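PDB 5N40: putative invasin from Yersinia pseudotuberculosis IP 31758, which probably acts as a bacterial surface adhesin of the invasin family, presenting a C-type lectin-like adhesion domain on a stalk of immunoglobulin-like domains. Local coordinates for residues L7-S12 / N90-T95; T44-A49 / V85-N90; L108-D113 / D208-N213; E146-V151 / Q197-A202. The protein carries 1 engineered substitution. One frame throughout, in Å; residues are numbered along the deposited sequence.

The four contacts form two pairs in two beta domains of an elongated chain. Contacts 1 and 2 lie in the region of invasin domain 3, their centres 11 Å apart; they share Asn90, and the bond from Leu92 N to Val85 O, 2.9 Å, ties the partner strands together. Contacts 3 and 4 lie in the next immunoglobulin-like region, also 11 Å apart, where Ala202 N and Glu210 O, 2.9 Å apart, join the adjacent strands 197-204 and 209-217. The two pairs are separate: contacts 1 and 3 have centres 50 Å apart and nearest atoms about 31 Å apart. All four lie in domains that probably serve as a stalk, apart from the C-terminal adhesion region.

Contact 1. Residues L7-S12 / N90-T95; sequences LSTTNS and NNLGTT
Thr9 lies over one face of the peptide group that joins Gly93 to Thr94, the flat surface that matters here, since no ring or side-chain amide meets a partner across the contact. The Thr9 methyl CG2 stands 3.6 Å from Gly93 C, almost straight above it, and Thr9 CB is 3.4 Å from Gly93 O on the same face. That peptide belongs to an inverse gamma turn centred on Gly93, closed by a weak bond from Thr94 N to Leu92 O.

Just before the turn, Leu92 reaches across with CG opposite its backbone N (chi1 178°), which carries CD1 between two partners: Thr9 CG2 at 3.9 Å and Leu7 CB at 4.0 Å. CD2 faces Ser12 CB more loosely. On the polar side, Thr94 OG1 is 3.2 Å from Ser12 O, and a water donates to Ser12 O at 2.8 Å close by.

The loop holds its own shape. Ser8 OG accepts a nearly straight bond from Asn11 N (2.9 Å, 169°), an ST motif, while Ser8 O is gripped by both Ser12 N and Ser12 OG, the latter at 2.7 Å.

Segment 7-12 leads into strand 13-22, and segment 90-95 opens strand 90-102, its parallel neighbour in the sheet. Leu7 and Leu92 pack against Val87 and Val85 of strand 79-87, Leu92 also touches Leu35, and Ser8 is backbone-bonded to Arg36, which fastens the loop beside the end of strand 28-34.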
# COMPACT_ATOMS: atom_id res chain seq x y z
N LEU A 7 53.64 -14.26 -18.41
CA LEU A 7 52.19 -14.41 -18.47
C LEU A 7 51.59 -13.37 -19.41
O LEU A 7 51.79 -12.17 -19.23
CB LEU A 7 51.59 -14.28 -17.07
CG LEU A 7 52.11 -15.22 -15.98
CD1 LEU A 7 51.36 -15.01 -14.68
CD2 LEU A 7 52.04 -16.68 -16.41
N SER A 8 50.85 -13.84 -20.41
CA SER A 8 50.27 -12.96 -21.42
C SER A 8 48.81 -12.69 -21.09
O SER A 8 48.02 -13.62 -20.95
CB SER A 8 50.37 -13.57 -22.82
OG SER A 8 49.60 -12.82 -23.74
N THR A 9 48.45 -11.41 -20.97
CA THR A 9 47.07 -11.05 -20.72
C THR A 9 46.21 -11.15 -21.97
O THR A 9 44.98 -11.15 -21.86
CB THR A 9 46.98 -9.63 -20.13
OG1 THR A 9 47.54 -8.69 -21.05
CG2 THR A 9 47.74 -9.56 -18.82
N THR A 10 46.82 -11.24 -23.15
CA THR A 10 46.08 -11.39 -24.40
C THR A 10 45.92 -12.85 -24.82
O THR A 10 44.88 -13.22 -25.37
CB THR A 10 46.78 -10.60 -25.52
OG1 THR A 10 48.15 -11.01 -25.62
CG2 THR A 10 46.71 -9.11 -25.25
N ASN A 11 46.93 -13.69 -24.58
CA ASN A 11 46.79 -15.11 -24.89
C ASN A 11 46.03 -15.85 -23.79
O ASN A 11 45.38 -16.86 -24.07
CB ASN A 11 48.15 -15.76 -25.10
CG ASN A 11 48.85 -15.24 -26.34
OD1 ASN A 11 48.21 -14.83 -27.30
ND2 ASN A 11 50.18 -15.26 -26.32
N SER A 12 46.10 -15.37 -22.55
CA SER A 12 45.31 -15.94 -21.48
C SER A 12 43.86 -15.47 -21.60
O SER A 12 43.58 -14.35 -22.02
CB SER A 12 45.86 -15.54 -20.12
OG SER A 12 47.17 -16.01 -19.93
N ASN A 90 49.36 -11.42 -7.49
CA ASN A 90 49.50 -10.29 -8.40
C ASN A 90 48.42 -10.36 -9.47
O ASN A 90 48.20 -11.42 -10.07
CB ASN A 90 50.89 -10.29 -9.05
CG ASN A 90 52.02 -10.60 -8.06
OD1 ASN A 90 52.09 -10.02 -6.98
ND2 ASN A 90 52.88 -11.54 -8.43
N ASN A 91 47.75 -9.24 -9.73
CA ASN A 91 46.65 -9.25 -10.68
C ASN A 91 47.15 -9.62 -12.07
O ASN A 91 48.18 -9.13 -12.52
CB ASN A 91 45.97 -7.88 -10.75
CG ASN A 91 44.82 -7.86 -11.76
OD1 ASN A 91 43.78 -8.49 -11.55
ND2 ASN A 91 45.00 -7.13 -12.86
N LEU A 92 46.39 -10.50 -12.74
CA LEU A 92 46.61 -10.81 -14.14
C LEU A 92 45.56 -10.06 -14.95
O LEU A 92 44.37 -10.38 -14.89
CB LEU A 92 46.52 -12.32 -14.39
CG LEU A 92 46.68 -12.74 -15.85
CD1 LEU A 92 48.11 -12.52 -16.31
CD2 LEU A 92 46.27 -14.19 -16.04
N GLY A 93 46.01 -9.07 -15.71
CA GLY A 93 45.11 -8.14 -16.36
C GLY A 93 44.45 -8.67 -17.61
O GLY A 93 44.40 -7.98 -18.63
N THR A 94 43.93 -9.89 -17.54
CA THR A 94 43.16 -10.40 -18.66
C THR A 94 41.76 -9.78 -18.63
O THR A 94 41.30 -9.26 -17.60
CB THR A 94 43.10 -11.93 -18.62
OG1 THR A 94 42.36 -12.42 -19.74
CG2 THR A 94 42.45 -12.42 -17.32
N THR A 95 41.09 -9.81 -19.77
CA THR A 95 39.74 -9.27 -19.85
C THR A 95 38.85 -9.93 -18.81
O THR A 95 38.84 -11.17 -18.71
CB THR A 95 39.17 -9.48 -21.25
OG1 THR A 95 40.07 -8.94 -22.23
CG2 THR A 95 37.81 -8.79 -21.37
O HOH W 1 41.89 -12.12 -22.11

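Contact 2. Residues T44-A49 / V85-N90; sequences TGQTVA and VNVDGN
Gln46 to Ala49 run antiparallel to Val85 to Asp88 with marked splay, the end-to-end directions being 128° apart; Ala49 and Asn86 make the hydrogen-bonded pair, with both bonds 3.0 Å (Ala49 N to Asn86 O, Asn86 N to Ala49 O), and Val48 faces Val87 as the non-hydrogen-bonded one. Asp88 N adds a third bond, to Thr47 O; it is nearly straight, with an N-H...O angle of 163°, and lies in the carbonyl plane.

On the face of Val48 and Val87, Val48 CG1 meets Val85 CG2 at 3.9 Å, the two side chains slanting across each other, and this apolar patch continues onto Leu33. On the other face, Asn86 CG sits between its own backbone N and carbonyl carbon (chi1 58°), and the amide leans toward the neighbouring strand, so that OD1 comes 3.5 Å from Ala49 CB.

Past the last pair the contact turns wet. Thr47 and Asp88 cross at about a right angle, with CB of the threonine 3.6 Å from OD1 of the aspartate. One water accepts from Thr47 N and donates to Gln46 OE1; another donates to Asp88 OD1 and lies 2.6 Å from Thr47 OG1. Gln46 NE2 donates to Thr44 O.

Val87 to Asn90 form a type I' turn, closed by backbone bonds in both directions: a beta hairpin with a two-residue loop, Asp88-Gly89, joining strands 79-87 and 90-102, with edge strand 48-52 paired to strand 79-87, consistent with an immunoglobulin-like invasin domain.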
# COMPACT_ATOMS: atom_id res chain seq x y z
N THR A 44 51.93 -24.07 -16.36
CA THR A 44 51.42 -25.06 -15.42
C THR A 44 51.96 -24.81 -14.01
O THR A 44 52.94 -24.09 -13.81
CB THR A 44 51.80 -26.47 -15.89
OG1 THR A 44 53.23 -26.61 -15.94
CG2 THR A 44 51.24 -26.73 -17.29
N GLY A 45 51.30 -25.42 -13.03
CA GLY A 45 51.78 -25.42 -11.67
C GLY A 45 51.69 -24.10 -10.94
O GLY A 45 52.42 -23.88 -9.97
N GLN A 46 50.81 -23.21 -11.38
CA GLN A 46 50.74 -21.87 -10.80
C GLN A 46 49.73 -21.80 -9.65
O GLN A 46 48.85 -22.65 -9.49
CB GLN A 46 50.38 -20.85 -11.87
CG GLN A 46 51.37 -20.82 -13.02
CD GLN A 46 52.78 -20.56 -12.54
OE1 GLN A 46 53.09 -19.46 -12.09
NE2 GLN A 46 53.64 -21.57 -12.63
N THR A 47 49.88 -20.74 -8.85
CA THR A 47 49.00 -20.45 -7.72
C THR A 47 48.02 -19.38 -8.17
O THR A 47 48.35 -18.19 -8.20
CB THR A 47 49.81 -20.01 -6.51
OG1 THR A 47 50.70 -21.08 -6.14
CG2 THR A 47 48.90 -19.66 -5.32
N VAL A 48 46.81 -19.81 -8.52
CA VAL A 48 45.80 -18.97 -9.15
C VAL A 48 44.65 -18.75 -8.17
O VAL A 48 44.24 -19.68 -7.47
CB VAL A 48 45.30 -19.63 -10.45
CG1 VAL A 48 44.15 -18.85 -11.08
CG2 VAL A 48 46.45 -19.76 -11.44
N ALA A 49 44.16 -17.52 -8.11
CA ALA A 49 43.00 -17.17 -7.30
C ALA A 49 42.05 -16.34 -8.14
O ALA A 49 42.47 -15.55 -8.98
CB ALA A 49 43.41 -16.40 -6.04
N VAL A 85 41.30 -12.23 -11.70
CA VAL A 85 42.23 -13.33 -11.48
C VAL A 85 43.58 -12.76 -11.06
O VAL A 85 44.01 -11.72 -11.57
CB VAL A 85 42.37 -14.20 -12.75
CG1 VAL A 85 42.68 -13.34 -13.96
CG2 VAL A 85 43.43 -15.27 -12.56
N ASN A 86 44.23 -13.42 -10.11
CA ASN A 86 45.60 -13.08 -9.75
C ASN A 86 46.41 -14.36 -9.62
O ASN A 86 45.88 -15.44 -9.38
CB ASN A 86 45.67 -12.22 -8.47
CG ASN A 86 45.05 -12.89 -7.26
OD1 ASN A 86 45.63 -13.79 -6.67
ND2 ASN A 86 43.87 -12.41 -6.87
N VAL A 87 47.72 -14.21 -9.81
CA VAL A 87 48.68 -15.31 -9.78
C VAL A 87 49.77 -14.92 -8.81
O VAL A 87 50.37 -13.85 -8.95
CB VAL A 87 49.27 -15.59 -11.17
CG1 VAL A 87 50.26 -16.74 -11.12
CG2 VAL A 87 48.17 -15.85 -12.19
N ASP A 88 50.01 -15.76 -7.80
CA ASP A 88 50.96 -15.42 -6.74
C ASP A 88 50.60 -14.08 -6.10
O ASP A 88 51.47 -13.31 -5.70
CB ASP A 88 52.40 -15.37 -7.25
CG ASP A 88 52.90 -16.72 -7.74
OD1 ASP A 88 52.56 -17.75 -7.13
OD2 ASP A 88 53.65 -16.72 -8.74
N GLY A 89 49.30 -13.77 -6.02
CA GLY A 89 48.85 -12.56 -5.38
C GLY A 89 48.94 -11.31 -6.23
O GLY A 89 48.61 -10.22 -5.73
N ASN A 90 49.36 -11.42 -7.49
CA ASN A 90 49.50 -10.29 -8.40
C ASN A 90 48.42 -10.36 -9.47
O ASN A 90 48.20 -11.42 -10.07
CB ASN A 90 50.89 -10.29 -9.05
CG ASN A 90 52.02 -10.60 -8.06
OD1 ASN A 90 52.09 -10.02 -6.98
ND2 ASN A 90 52.88 -11.54 -8.43
O HOH W 2 52.07 -19.16 -9.51
O HOH W 3 52.93 -19.96 -5.60
O HOH W 4 47.15 -15.96 -6.58

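Contact 3. Residues L108-D113 / D208-N213; sequences LTVLTD and DMENTN
Val110 is wedged between Glu210 and Thr212: its CG2 lies 3.8 Å from Glu210 CG and its CG1 3.6 Å from Thr212 CG2. On one side of it Leu108 CD1 reaches Asp208 O at 3.6 Å, with Leu108 CB against Glu210 CB; on the other, Thr112 and Thr212 point at each other tip to tip.

Glu210 presents its aliphatic part because CG stands opposite the backbone N (chi1 -177°) and the chain then bends, returning OE1 to Asn211 N (2.8 Å) by the lone pair turned away from OE2.

Waters fill in between the backbones. One accepts from Leu108 N and donates to Met209 O; another donates to Val110 O at 2.6 Å and sits 2.7 Å from Thr212 OG1. Farther out, Leu108 and Val110 pack on Ala129 and Leu125 of strand 123-131, while Glu210 and Thr212 are backbone-bonded to Ala202 and Leu200.

The strands run nearly parallel, 15° apart, but their axes come no nearer than 6.5 Å and they belong to different sheets. The chemistry is therefore that of a sandwich margin: methyls and methylenes touch directly, and water links the polar groups.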
# COMPACT_ATOMS: atom_id res chain seq x y z
N LEU A 108 4.87 -15.00 -4.47
CA LEU A 108 4.61 -14.02 -3.44
C LEU A 108 3.30 -14.31 -2.72
O LEU A 108 2.28 -14.61 -3.36
CB LEU A 108 4.55 -12.61 -4.02
CG LEU A 108 5.78 -12.09 -4.76
CD1 LEU A 108 5.59 -10.62 -5.12
CD2 LEU A 108 7.02 -12.27 -3.95
N THR A 109 3.33 -14.21 -1.40
CA THR A 109 2.14 -14.16 -0.58
C THR A 109 2.06 -12.77 0.05
O THR A 109 3.08 -12.23 0.49
CB THR A 109 2.17 -15.23 0.52
OG1 THR A 109 2.36 -16.52 -0.08
CG2 THR A 109 0.87 -15.23 1.30
N VAL A 110 0.85 -12.21 0.11
CA VAL A 110 0.64 -10.87 0.66
C VAL A 110 -0.41 -10.97 1.75
O VAL A 110 -1.54 -11.40 1.49
CB VAL A 110 0.22 -9.86 -0.41
CG1 VAL A 110 0.15 -8.46 0.18
CG2 VAL A 110 1.20 -9.89 -1.57
N LEU A 111 -0.03 -10.56 2.96
CA LEU A 111 -0.88 -10.60 4.15
C LEU A 111 -1.05 -9.19 4.69
O LEU A 111 -0.09 -8.41 4.74
CB LEU A 111 -0.26 -11.48 5.23
CG LEU A 111 0.04 -12.93 4.84
CD1 LEU A 111 0.69 -13.69 5.98
CD2 LEU A 111 -1.23 -13.64 4.39
N THR A 112 -2.27 -8.86 5.11
CA THR A 112 -2.52 -7.62 5.84
C THR A 112 -3.08 -7.97 7.21
O THR A 112 -3.86 -8.92 7.34
CB THR A 112 -3.49 -6.71 5.09
OG1 THR A 112 -4.69 -7.43 4.81
CG2 THR A 112 -2.86 -6.20 3.79
N ASP A 113 -2.69 -7.20 8.23
CA ASP A 113 -3.18 -7.51 9.58
C ASP A 113 -4.69 -7.36 9.65
O ASP A 113 -5.38 -8.20 10.24
CB ASP A 113 -2.46 -6.66 10.64
CG ASP A 113 -2.74 -5.17 10.52
OD1 ASP A 113 -2.94 -4.65 9.41
OD2 ASP A 113 -2.73 -4.49 11.58
N ASP A 208 7.42 -11.55 -10.89
CA ASP A 208 6.39 -12.24 -10.14
C ASP A 208 5.65 -11.24 -9.26
O ASP A 208 6.25 -10.33 -8.69
CB ASP A 208 7.02 -13.34 -9.30
CG ASP A 208 7.62 -14.44 -10.17
OD1 ASP A 208 6.83 -15.11 -10.87
OD2 ASP A 208 8.86 -14.61 -10.17
N MET A 209 4.32 -11.39 -9.17
CA MET A 209 3.47 -10.39 -8.54
C MET A 209 2.35 -11.06 -7.76
O MET A 209 2.00 -12.22 -8.00
CB MET A 209 2.85 -9.43 -9.57
CG MET A 209 3.84 -8.84 -10.55
SD MET A 209 3.02 -7.96 -11.88
CE MET A 209 2.05 -9.23 -12.66
N GLU A 210 1.75 -10.29 -6.85
CA GLU A 210 0.56 -10.70 -6.13
C GLU A 210 -0.14 -9.44 -5.65
O GLU A 210 0.52 -8.44 -5.37
CB GLU A 210 0.90 -11.63 -4.96
CG GLU A 210 -0.32 -12.16 -4.21
CD GLU A 210 -1.30 -12.86 -5.12
OE1 GLU A 210 -2.14 -12.19 -5.74
OE2 GLU A 210 -1.20 -14.11 -5.24
N ASN A 211 -1.48 -9.50 -5.56
CA ASN A 211 -2.32 -8.37 -5.21
C ASN A 211 -2.93 -8.54 -3.82
O ASN A 211 -3.17 -9.65 -3.36
CB ASN A 211 -3.49 -8.20 -6.20
CG ASN A 211 -3.04 -7.83 -7.59
OD1 ASN A 211 -2.00 -7.21 -7.78
ND2 ASN A 211 -3.84 -8.20 -8.58
N THR A 212 -3.24 -7.40 -3.19
CA THR A 212 -4.05 -7.40 -1.98
C THR A 212 -4.84 -6.09 -1.94
O THR A 212 -4.41 -5.08 -2.49
CB THR A 212 -3.20 -7.55 -0.71
OG1 THR A 212 -3.99 -8.07 0.36
CG2 THR A 212 -2.58 -6.21 -0.29
N ASN A 213 -5.99 -6.13 -1.28
CA ASN A 213 -6.85 -4.96 -1.17
C ASN A 213 -6.69 -4.32 0.20
O ASN A 213 -6.61 -5.01 1.22
CB ASN A 213 -8.32 -5.33 -1.39
CG ASN A 213 -8.61 -5.69 -2.83
OD1 ASN A 213 -7.99 -5.17 -3.75
ND2 ASN A 213 -9.58 -6.58 -3.03
O HOH W 5 3.78 -14.45 -7.19
O HOH W 6 -0.95 -15.67 -2.85
O HOH W 7 1.26 -15.48 -5.76
O HOH W 8 -3.83 -10.72 0.35
O HOH W 9 -5.66 -7.36 2.24

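Contact 4. Residues E146-V151 / Q197-A202; sequences EQVAVV and QTTLRA
A beta bulge interrupts the antiparallel pairing of strands 142-151 and 197-204, neighbours in one sheet of the immunoglobulin-like domain. Val148 and Ala149 both stand opposite Thr199: Val148 N donates to Thr199 O (2.9 Å, 174°), and Thr199 N donates to Ala149 O. Regular pairing resumes on both sides, with Val151 and Gln197 exchanging two backbone bonds at one end, Glu146 and Arg201 two at the other, the shorter being Arg201 N to Glu146 O at 2.7 Å.

Glu146 and Arg201 lie side by side and point the same way. Their salt bridge joins Arg201 NH2 to Glu146 OE1 at 3.2 Å; the oxygen is close to the guanidinium plane, but the donor approaches from above the carboxylate, the two planes being 58° apart. A water completes the link, donating to OE1 and accepting from Arg201 NE. Val148 CG1 covers one guanidinium face, off toward the rim and 3.8 Å from NE.

On the opposite side of the sheet Gln147 CG meets Thr198 CG2 at 3.6 Å, and Leu200 continues inward onto Leu125 of the facing sheet. Thr199 OG1 is hydrogen-bonded to Asn213 on the next strand. Its methyl takes the position opposite the backbone N, which presses it on the bulge residue: Val148 CG2, set between its own N and carbonyl carbon, is just 3.4 Å from Thr199 CG2, tighter than usual for two carbons.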
# COMPACT_ATOMS: atom_id res chain seq x y z
N GLU A 146 2.45 -1.08 -6.58
CA GLU A 146 1.70 -0.34 -7.59
C GLU A 146 0.21 -0.40 -7.29
O GLU A 146 -0.33 -1.48 -7.06
CB GLU A 146 1.98 -0.91 -8.99
CG GLU A 146 1.40 -0.07 -10.12
CD GLU A 146 1.78 -0.59 -11.49
OE1 GLU A 146 2.21 -1.76 -11.59
OE2 GLU A 146 1.65 0.18 -12.46
N GLN A 147 -0.44 0.76 -7.28
CA GLN A 147 -1.90 0.80 -7.24
C GLN A 147 -2.45 0.36 -8.58
O GLN A 147 -2.11 0.95 -9.61
CB GLN A 147 -2.37 2.21 -6.87
CG GLN A 147 -3.88 2.40 -6.92
CD GLN A 147 -4.40 2.82 -8.30
OE1 GLN A 147 -5.04 2.04 -9.00
NE2 GLN A 147 -4.15 4.07 -8.67
N VAL A 148 -3.29 -0.68 -8.59
CA VAL A 148 -3.84 -1.22 -9.83
C VAL A 148 -5.36 -1.16 -9.89
O VAL A 148 -5.92 -1.48 -10.95
CB VAL A 148 -3.35 -2.67 -10.08
CG1 VAL A 148 -1.84 -2.72 -10.26
CG2 VAL A 148 -3.79 -3.60 -8.95
N ALA A 149 -6.05 -0.76 -8.82
CA ALA A 149 -7.49 -0.55 -8.88
C ALA A 149 -7.91 0.30 -7.68
O ALA A 149 -7.28 0.24 -6.62
CB ALA A 149 -8.28 -1.86 -8.88
N VAL A 150 -8.97 1.09 -7.87
CA VAL A 150 -9.55 1.92 -6.82
C VAL A 150 -11.05 1.99 -7.05
O VAL A 150 -11.49 2.50 -8.09
CB VAL A 150 -8.96 3.35 -6.79
CG1 VAL A 150 -9.54 4.14 -5.61
CG2 VAL A 150 -7.45 3.32 -6.71
N VAL A 151 -11.85 1.50 -6.10
CA VAL A 151 -13.30 1.46 -6.24
C VAL A 151 -13.95 1.93 -4.95
O VAL A 151 -13.35 1.90 -3.88
CB VAL A 151 -13.83 0.06 -6.61
CG1 VAL A 151 -13.26 -0.41 -7.95
CG2 VAL A 151 -13.51 -0.96 -5.50
N GLN A 197 -11.51 1.38 -1.63
CA GLN A 197 -10.76 0.13 -1.57
C GLN A 197 -9.70 0.18 -2.67
O GLN A 197 -10.05 0.30 -3.85
CB GLN A 197 -11.68 -1.07 -1.76
CG GLN A 197 -10.99 -2.41 -1.83
CD GLN A 197 -11.87 -3.48 -2.45
OE1 GLN A 197 -11.77 -3.77 -3.65
NE2 GLN A 197 -12.72 -4.08 -1.64
N THR A 198 -8.44 0.11 -2.28
CA THR A 198 -7.32 0.21 -3.21
C THR A 198 -6.67 -1.16 -3.35
O THR A 198 -6.34 -1.80 -2.35
CB THR A 198 -6.30 1.24 -2.73
OG1 THR A 198 -6.94 2.51 -2.58
CG2 THR A 198 -5.14 1.37 -3.73
N THR A 199 -6.47 -1.59 -4.59
CA THR A 199 -5.74 -2.82 -4.85
C THR A 199 -4.28 -2.46 -5.05
O THR A 199 -3.93 -1.75 -6.00
CB THR A 199 -6.29 -3.54 -6.08
OG1 THR A 199 -7.68 -3.84 -5.88
CG2 THR A 199 -5.52 -4.83 -6.33
N LEU A 200 -3.43 -2.94 -4.15
CA LEU A 200 -1.98 -2.77 -4.25
C LEU A 200 -1.36 -4.04 -4.81
O LEU A 200 -1.65 -5.14 -4.32
CB LEU A 200 -1.37 -2.46 -2.89
CG LEU A 200 -1.67 -1.06 -2.34
CD1 LEU A 200 -1.14 -0.92 -0.93
CD2 LEU A 200 -1.07 0.01 -3.25
N ARG A 201 -0.50 -3.89 -5.81
CA ARG A 201 0.22 -5.03 -6.38
C ARG A 201 1.68 -4.98 -5.95
O ARG A 201 2.38 -4.00 -6.19
CB ARG A 201 0.12 -5.05 -7.90
CG ARG A 201 0.79 -6.27 -8.52
CD ARG A 201 0.30 -6.48 -9.92
NE ARG A 201 0.79 -5.45 -10.83
CZ ARG A 201 0.50 -5.41 -12.12
NH1 ARG A 201 -0.29 -6.33 -12.65
NH2 ARG A 201 0.99 -4.44 -12.89
N ALA A 202 2.12 -6.05 -5.29
CA ALA A 202 3.53 -6.24 -4.98
C ALA A 202 4.19 -6.95 -6.15
O ALA A 202 3.70 -7.98 -6.61
CB ALA A 202 3.68 -7.07 -3.70
O HOH W 10 3.20 -3.74 -10.30